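Local coordinates for protein pullulanase (Bacillus acidopullulyticus, PDB 2WAN) that hydrolyses the alpha-1,6-glucosidic linkages of pullulan and, as in related debranching enzymes, probably those of branched starch polysaccharides, at residues L318-V321 and A326-F329; Q536-L541 and I546-D551; F699-P704 and D742-S747. All coordinates share one frame; numbering follows the deposited sequence. Where two conformers were deposited one is given.

Interaction 1. Residues L318-V321 and A326-F329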
# COMPACT_ATOMS: atom_id res chain seq x y z
N LEU A 318 13.76 18.53 -8.67
CA LEU A 318 13.10 17.94 -9.84
C LEU A 318 11.75 18.64 -10.09
O LEU A 318 11.00 18.95 -9.14
CB LEU A 318 12.94 16.41 -9.73
CG LEU A 318 14.24 15.59 -9.72
CD1 LEU A 318 13.92 14.09 -9.55
CD2 LEU A 318 15.05 15.82 -10.99
N GLY A 319 11.46 18.90 -11.36
CA GLY A 319 10.27 19.63 -11.77
C GLY A 319 10.61 21.04 -12.22
O GLY A 319 11.69 21.28 -12.77
N ASN A 320 9.69 21.97 -12.00
CA ASN A 320 9.96 23.39 -12.28
C ASN A 320 9.98 24.19 -10.99
O ASN A 320 9.23 23.90 -10.05
CB ASN A 320 8.98 23.99 -13.30
CG ASN A 320 7.55 24.07 -12.78
OD1 ASN A 320 6.74 23.13 -12.95
ND2 ASN A 320 7.22 25.18 -12.14
N VAL A 321 10.88 25.15 -10.92
CA VAL A 321 10.99 26.01 -9.74
C VAL A 321 10.81 27.43 -10.24
O VAL A 321 11.69 27.98 -10.92
CB VAL A 321 12.35 25.86 -9.02
CG1 VAL A 321 12.44 26.85 -7.83
CG2 VAL A 321 12.55 24.42 -8.55
N ALA A 326 12.91 34.15 -13.34
CA ALA A 326 13.34 32.95 -14.08
C ALA A 326 12.63 31.70 -13.56
O ALA A 326 12.23 31.64 -12.39
CB ALA A 326 14.83 32.75 -13.97
N THR A 327 12.48 30.70 -14.42
CA THR A 327 12.04 29.36 -13.99
C THR A 327 13.13 28.34 -14.35
O THR A 327 13.66 28.36 -15.46
CB THR A 327 10.66 28.98 -14.61
OG1 THR A 327 9.64 29.87 -14.13
CG2 THR A 327 10.27 27.55 -14.25
N SER A 328 13.47 27.47 -13.41
CA SER A 328 14.43 26.39 -13.66
C SER A 328 13.70 25.06 -13.76
O SER A 328 12.74 24.81 -13.01
CB SER A 328 15.46 26.31 -12.54
OG SER A 328 16.22 27.51 -12.49
N PHE A 329 14.18 24.21 -14.67
CA PHE A 329 13.57 22.92 -14.96
C PHE A 329 14.63 21.85 -14.75
O PHE A 329 15.81 22.08 -15.03
CB PHE A 329 13.06 22.86 -16.40
CG PHE A 329 12.05 23.93 -16.74
CD1 PHE A 329 12.47 25.23 -17.06
CD2 PHE A 329 10.69 23.64 -16.74
CE1 PHE A 329 11.53 26.22 -17.39
CE2 PHE A 329 9.74 24.61 -17.07
CZ PHE A 329 10.17 25.91 -17.39
O HOH W 1 13.48 30.13 -9.97
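Gly-319 O lies 3.3 Å from Phe-329 CA, a CA-H...O contact at the start of an antiparallel beta hairpin. The hairpin, strands 319-322 and 326-332, belongs to the carbohydrate-binding module 48 region, a beta-sandwich of immunoglobulin type in this family. At Asn-320, paired with Phe-329 as a non-hydrogen-bonded pair, CB carries the side-chain contact. It meets the Phe-329 ring obliquely, 3.9 Å from CD2, and is equally near Thr-327 CG2. A chi1 of 67° wedges Asn-320 CG between backbone N and carbonyl carbon and sets the amide farther from these partners than CB is. The Phe-329 ring also packs edge-to-face with Tyr-378 of strand 377-383. Val-321 and Ser-328 form the hydrogen-bonded pair. Val-321 N donates to Ser-328 O at 2.8 Å, in the carbonyl plane, whereas the return bond from Ser-328 N to Val-321 O is longer at 3.1 Å, its donor tilted 29° from that plane. Val-321 O also receives a water proton, and the same water donates to Ala-326 O at 3.1 Å, bridging the two carbonyls near the turn.

Interaction 2. Residues Q536-L541 and I546-D551; sequences QLIQSL and IGVNMD
Leu-541 and Val-548 meet methyl to methyl, Leu-541 CD1 lying 3.7 Å from Val-548 CG2, with the two side chains crossing at about a right angle. Leu-541 has the largest area buried by the contact, and its two branches divide the work. While CD1 reaches Val-548, CD2 lies 4.0 Å from Ile-546 CG2. The Ile-546 methyl gets there because CG2 is anti to the backbone N, with CG1 (chi1 -67°) set beside that N. Val-548 uses one branch: CG2 is in touch with Leu-541 and also with Ile-538 CG1, at 4.2 Å, so this methyl sits between residues one helical turn apart. Leu-537 CD2 lies about as near to Val-548 CG2, at 4.3 Å.

The polar link is a single backbone bond, Ile-546 N to Leu-541 O at 2.9 Å. The donor stands 43° out of the carbonyl plane and so is not aimed at a lone pair. Ile-546 O is also 3.1 Å from Leu-541 O, two acceptors that are not hydrogen-bonded.

This is the return leg of a beta-alpha-beta crossover in the catalytic (beta/alpha)8 barrel: helix 529-543 runs back across the outside, its local axis at 138° to strand 547-551, and a short turn leads into that third barrel strand. Strand 485-488 flanks it, with Val-486 against Ile-546 and Leu-488 against Val-548. Leu-478 of helix 474-481 touches Leu-541 and Ile-546, and Tyr-614 of helix 597-614 touches Ile-538.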
# COMPACT_ATOMS: atom_id res chain seq x y z
N GLN A 536 -9.00 25.06 0.14
CA GLN A 536 -10.15 25.58 0.89
C GLN A 536 -10.89 24.45 1.60
O GLN A 536 -11.35 24.64 2.72
CB GLN A 536 -11.09 26.37 -0.02
CG GLN A 536 -10.47 27.70 -0.44
CD GLN A 536 -11.31 28.44 -1.46
OE1 GLN A 536 -11.39 28.06 -2.63
NE2 GLN A 536 -11.93 29.53 -1.03
N LEU A 537 -11.01 23.29 0.94
CA LEU A 537 -11.60 22.11 1.61
C LEU A 537 -10.82 21.77 2.90
O LEU A 537 -11.41 21.61 3.99
CB LEU A 537 -11.61 20.90 0.67
CG LEU A 537 -12.11 19.54 1.21
CD1 LEU A 537 -12.55 18.64 0.04
CD2 LEU A 537 -11.05 18.78 2.01
N ILE A 538 -9.51 21.66 2.77
CA ILE A 538 -8.63 21.32 3.90
C ILE A 538 -8.70 22.40 4.99
O ILE A 538 -8.83 22.08 6.17
CB ILE A 538 -7.19 21.10 3.38
CG1 ILE A 538 -7.16 19.87 2.47
CG2 ILE A 538 -6.16 20.97 4.55
CD1 ILE A 538 -5.94 19.84 1.54
N GLN A 539 -8.63 23.66 4.58
CA GLN A 539 -8.76 24.78 5.51
C GLN A 539 -10.06 24.72 6.32
O GLN A 539 -10.06 24.94 7.56
CB GLN A 539 -8.66 26.10 4.73
CG GLN A 539 -8.72 27.36 5.56
CD GLN A 539 -8.59 28.60 4.69
OE1 GLN A 539 -9.18 28.69 3.60
NE2 GLN A 539 -7.83 29.57 5.18
N SER A 540 -11.15 24.43 5.62
CA SER A 540 -12.48 24.38 6.22
C SER A 540 -12.58 23.29 7.28
O SER A 540 -13.09 23.51 8.37
CB SER A 540 -13.56 24.11 5.16
OG SER A 540 -14.85 24.01 5.75
N LEU A 541 -12.10 22.10 6.93
CA LEU A 541 -12.14 20.95 7.83
C LEU A 541 -11.26 21.25 9.05
O LEU A 541 -11.70 21.01 10.18
CB LEU A 541 -11.76 19.65 7.13
CG LEU A 541 -12.85 19.10 6.17
CD1 LEU A 541 -12.36 17.89 5.41
CD2 LEU A 541 -14.15 18.75 6.95
N ILE A 546 -11.15 18.99 12.22
CA ILE A 546 -11.20 17.73 11.47
C ILE A 546 -9.99 17.67 10.54
O ILE A 546 -9.73 18.61 9.78
CB ILE A 546 -12.53 17.59 10.66
CG1 ILE A 546 -13.72 17.45 11.62
CG2 ILE A 546 -12.49 16.35 9.72
CD1 ILE A 546 -15.10 17.58 10.90
N GLY A 547 -9.27 16.56 10.60
CA GLY A 547 -8.10 16.33 9.76
C GLY A 547 -8.45 15.75 8.41
O GLY A 547 -9.57 15.30 8.18
N VAL A 548 -7.46 15.75 7.51
CA VAL A 548 -7.64 15.17 6.16
C VAL A 548 -6.53 14.17 5.86
O VAL A 548 -5.34 14.53 5.82
CB VAL A 548 -7.62 16.26 5.07
CG1 VAL A 548 -7.72 15.62 3.66
CG2 VAL A 548 -8.76 17.25 5.28
N ASN A 549 -6.93 12.93 5.61
CA ASN A 549 -6.02 11.89 5.15
C ASN A 549 -6.29 11.61 3.67
O ASN A 549 -7.44 11.36 3.30
CB ASN A 549 -6.22 10.58 5.94
CG ASN A 549 -5.81 10.69 7.41
OD1 ASN A 549 -5.19 11.67 7.83
ND2 ASN A 549 -6.18 9.68 8.21
N MET A 550 -5.27 11.64 2.84
CA MET A 550 -5.48 11.34 1.42
C MET A 550 -5.30 9.86 1.10
O MET A 550 -4.25 9.30 1.39
CB MET A 550 -4.52 12.17 0.55
CG MET A 550 -4.98 13.62 0.37
SD MET A 550 -3.72 14.62 -0.51
CE MET A 550 -3.61 13.78 -2.10
N ASP A 551 -6.30 9.26 0.47
CA ASP A 551 -6.12 7.96 -0.23
C ASP A 551 -5.18 8.22 -1.42
O ASP A 551 -5.47 9.08 -2.25
CB ASP A 551 -7.49 7.48 -0.71
CG ASP A 551 -7.49 6.05 -1.22
OD1 ASP A 551 -6.43 5.51 -1.59
OD2 ASP A 551 -8.60 5.46 -1.23

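Interaction 3. Residues F699-P704 and D742-S747; sequences FATGDP and DKILAS
Thr-701 turns its two branches to different partners on helix 740-747: the methyl packs against Ile-744, and the hydroxyl faces Ser-747 through a water. The methyl side is the tight one. Thr-701 CG2 comes obliquely across the CG1-CD1 arm of Ile-744, 3.8 Å from CG1 and 4.1 Å from CD1. That arm reaches the loop because chi1 of Ile-744 (-67°) puts CG1 anti to the carbonyl carbon. Helix 753-769 borders this side, Met-759 touching Thr-701 and Arg-756 touching Ile-744.

In the (beta/alpha)8 barrel, the loop 699-704 lies between strands 677-679 and 728-730, and helix 740-747 follows the latter, so the contact joins two successive connections of the barrel.

The polar side is looser. Thr-701 OG1 and Ser-747 OG are 4.5 Å apart, too far for a direct hydrogen bond, and one water spans the distance. It lies 2.6 Å from Thr-701 OG1 and donates to Ser-747 OG at 2.9 Å. Thr-701 OG1 is also hydrogen-bonded to Gly-698 N within its own loop, a bond consistent with the chi1 of 52° that turns CG2 to Ile-744. Direct hydrogen bonds between the two regions come from just beyond the segments: Asn-748 ND2 to Thr-701 O, and Gln-697 NE2 to Ser-747 O.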
# COMPACT_ATOMS: atom_id res chain seq x y z
N PHE A 699 -19.78 -12.32 13.83
CA PHE A 699 -20.14 -12.06 15.23
C PHE A 699 -21.39 -11.18 15.38
O PHE A 699 -22.26 -11.46 16.20
CB PHE A 699 -18.94 -11.40 15.94
CG PHE A 699 -19.17 -11.14 17.41
CD1 PHE A 699 -19.18 -12.19 18.32
CD2 PHE A 699 -19.38 -9.84 17.88
CE1 PHE A 699 -19.41 -11.96 19.67
CE2 PHE A 699 -19.57 -9.59 19.24
CZ PHE A 699 -19.59 -10.66 20.14
N ALA A 700 -21.46 -10.10 14.60
CA ALA A 700 -22.57 -9.16 14.77
C ALA A 700 -23.90 -9.70 14.25
O ALA A 700 -24.96 -9.20 14.64
CB ALA A 700 -22.24 -7.81 14.10
N THR A 701 -23.84 -10.71 13.38
CA THR A 701 -25.01 -11.12 12.57
C THR A 701 -25.40 -12.60 12.68
O THR A 701 -26.25 -13.09 11.92
CB THR A 701 -24.79 -10.79 11.08
OG1 THR A 701 -23.53 -11.34 10.65
CG2 THR A 701 -24.82 -9.28 10.86
N GLY A 702 -24.81 -13.30 13.64
CA GLY A 702 -25.33 -14.62 14.00
C GLY A 702 -24.37 -15.78 14.01
O GLY A 702 -24.71 -16.85 14.52
N ASP A 703 -23.17 -15.62 13.44
CA ASP A 703 -22.20 -16.70 13.48
C ASP A 703 -21.69 -16.89 14.91
O ASP A 703 -21.34 -15.92 15.56
CB ASP A 703 -21.04 -16.44 12.51
CG ASP A 703 -20.08 -17.61 12.43
OD1 ASP A 703 -19.26 -17.79 13.35
OD2 ASP A 703 -20.16 -18.36 11.44
N PRO A 704 -21.65 -18.15 15.40
CA PRO A 704 -21.30 -18.35 16.81
C PRO A 704 -19.82 -18.63 17.07
O PRO A 704 -19.44 -18.86 18.21
CB PRO A 704 -22.13 -19.58 17.20
CG PRO A 704 -22.11 -20.41 15.93
CD PRO A 704 -22.19 -19.39 14.79
N ASP A 742 -26.35 -3.20 3.04
CA ASP A 742 -26.52 -4.13 1.91
C ASP A 742 -26.00 -5.52 2.26
O ASP A 742 -26.62 -6.53 1.92
CB ASP A 742 -25.80 -3.59 0.68
CG ASP A 742 -26.49 -2.38 0.07
OD1 ASP A 742 -27.53 -1.93 0.58
OD2 ASP A 742 -25.99 -1.89 -0.95
N LYS A 743 -24.85 -5.56 2.93
CA LYS A 743 -24.23 -6.83 3.35
C LYS A 743 -25.15 -7.62 4.28
O LYS A 743 -25.31 -8.83 4.11
CB LYS A 743 -22.88 -6.57 4.04
CG LYS A 743 -22.35 -7.72 4.88
CD LYS A 743 -21.99 -8.96 4.06
CE LYS A 743 -21.97 -10.19 4.96
NZ LYS A 743 -21.62 -11.44 4.18
N ILE A 744 -25.75 -6.92 5.25
CA ILE A 744 -26.62 -7.58 6.22
C ILE A 744 -27.94 -8.03 5.55
O ILE A 744 -28.49 -9.07 5.91
CB ILE A 744 -26.86 -6.71 7.47
CG1 ILE A 744 -25.55 -6.54 8.26
CG2 ILE A 744 -27.98 -7.33 8.36
CD1 ILE A 744 -25.66 -5.58 9.43
N LEU A 745 -28.42 -7.27 4.58
CA LEU A 745 -29.57 -7.73 3.76
C LEU A 745 -29.28 -9.05 3.04
O LEU A 745 -30.15 -9.93 2.93
CB LEU A 745 -29.96 -6.67 2.73
CG LEU A 745 -31.00 -5.67 3.20
CD1 LEU A 745 -30.94 -4.42 2.33
CD2 LEU A 745 -32.43 -6.31 3.20
N ALA A 746 -28.04 -9.19 2.57
CA ALA A 746 -27.59 -10.43 1.93
C ALA A 746 -27.41 -11.62 2.89
O ALA A 746 -27.77 -12.75 2.54
CB ALA A 746 -26.31 -10.19 1.13
N SER A 747 -26.84 -11.39 4.08
CA SER A 747 -26.55 -12.50 5.00
C SER A 747 -27.70 -12.82 5.94
O SER A 747 -27.76 -13.92 6.48
CB SER A 747 -25.28 -12.22 5.80
OG SER A 747 -25.41 -11.07 6.62
O HOH W 2 -22.95 -10.62 8.18

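In the fold
The three contacts follow one another along the chain and do not touch. Interaction 1, in the module 48 region, and interaction 2, in the barrel, have centres about 28 Å and nearest atoms about 17 Å apart. Helix 597-614 spans part of this interval: Met-598 and Lys-601 touch Leu-318, while Trp-610 and Tyr-614 touch Met-550 and Ile-538. Interactions 2 and 3 belong to the same barrel, their centres about 33 Å and nearest atoms about 19 Å apart. Interactions 1 and 3, with centres about 56 Å apart, lie on opposite sides of the chain's centre. In such barrels the active site lies at the C-terminal ends of the strands, the end toward which 546-551 runs.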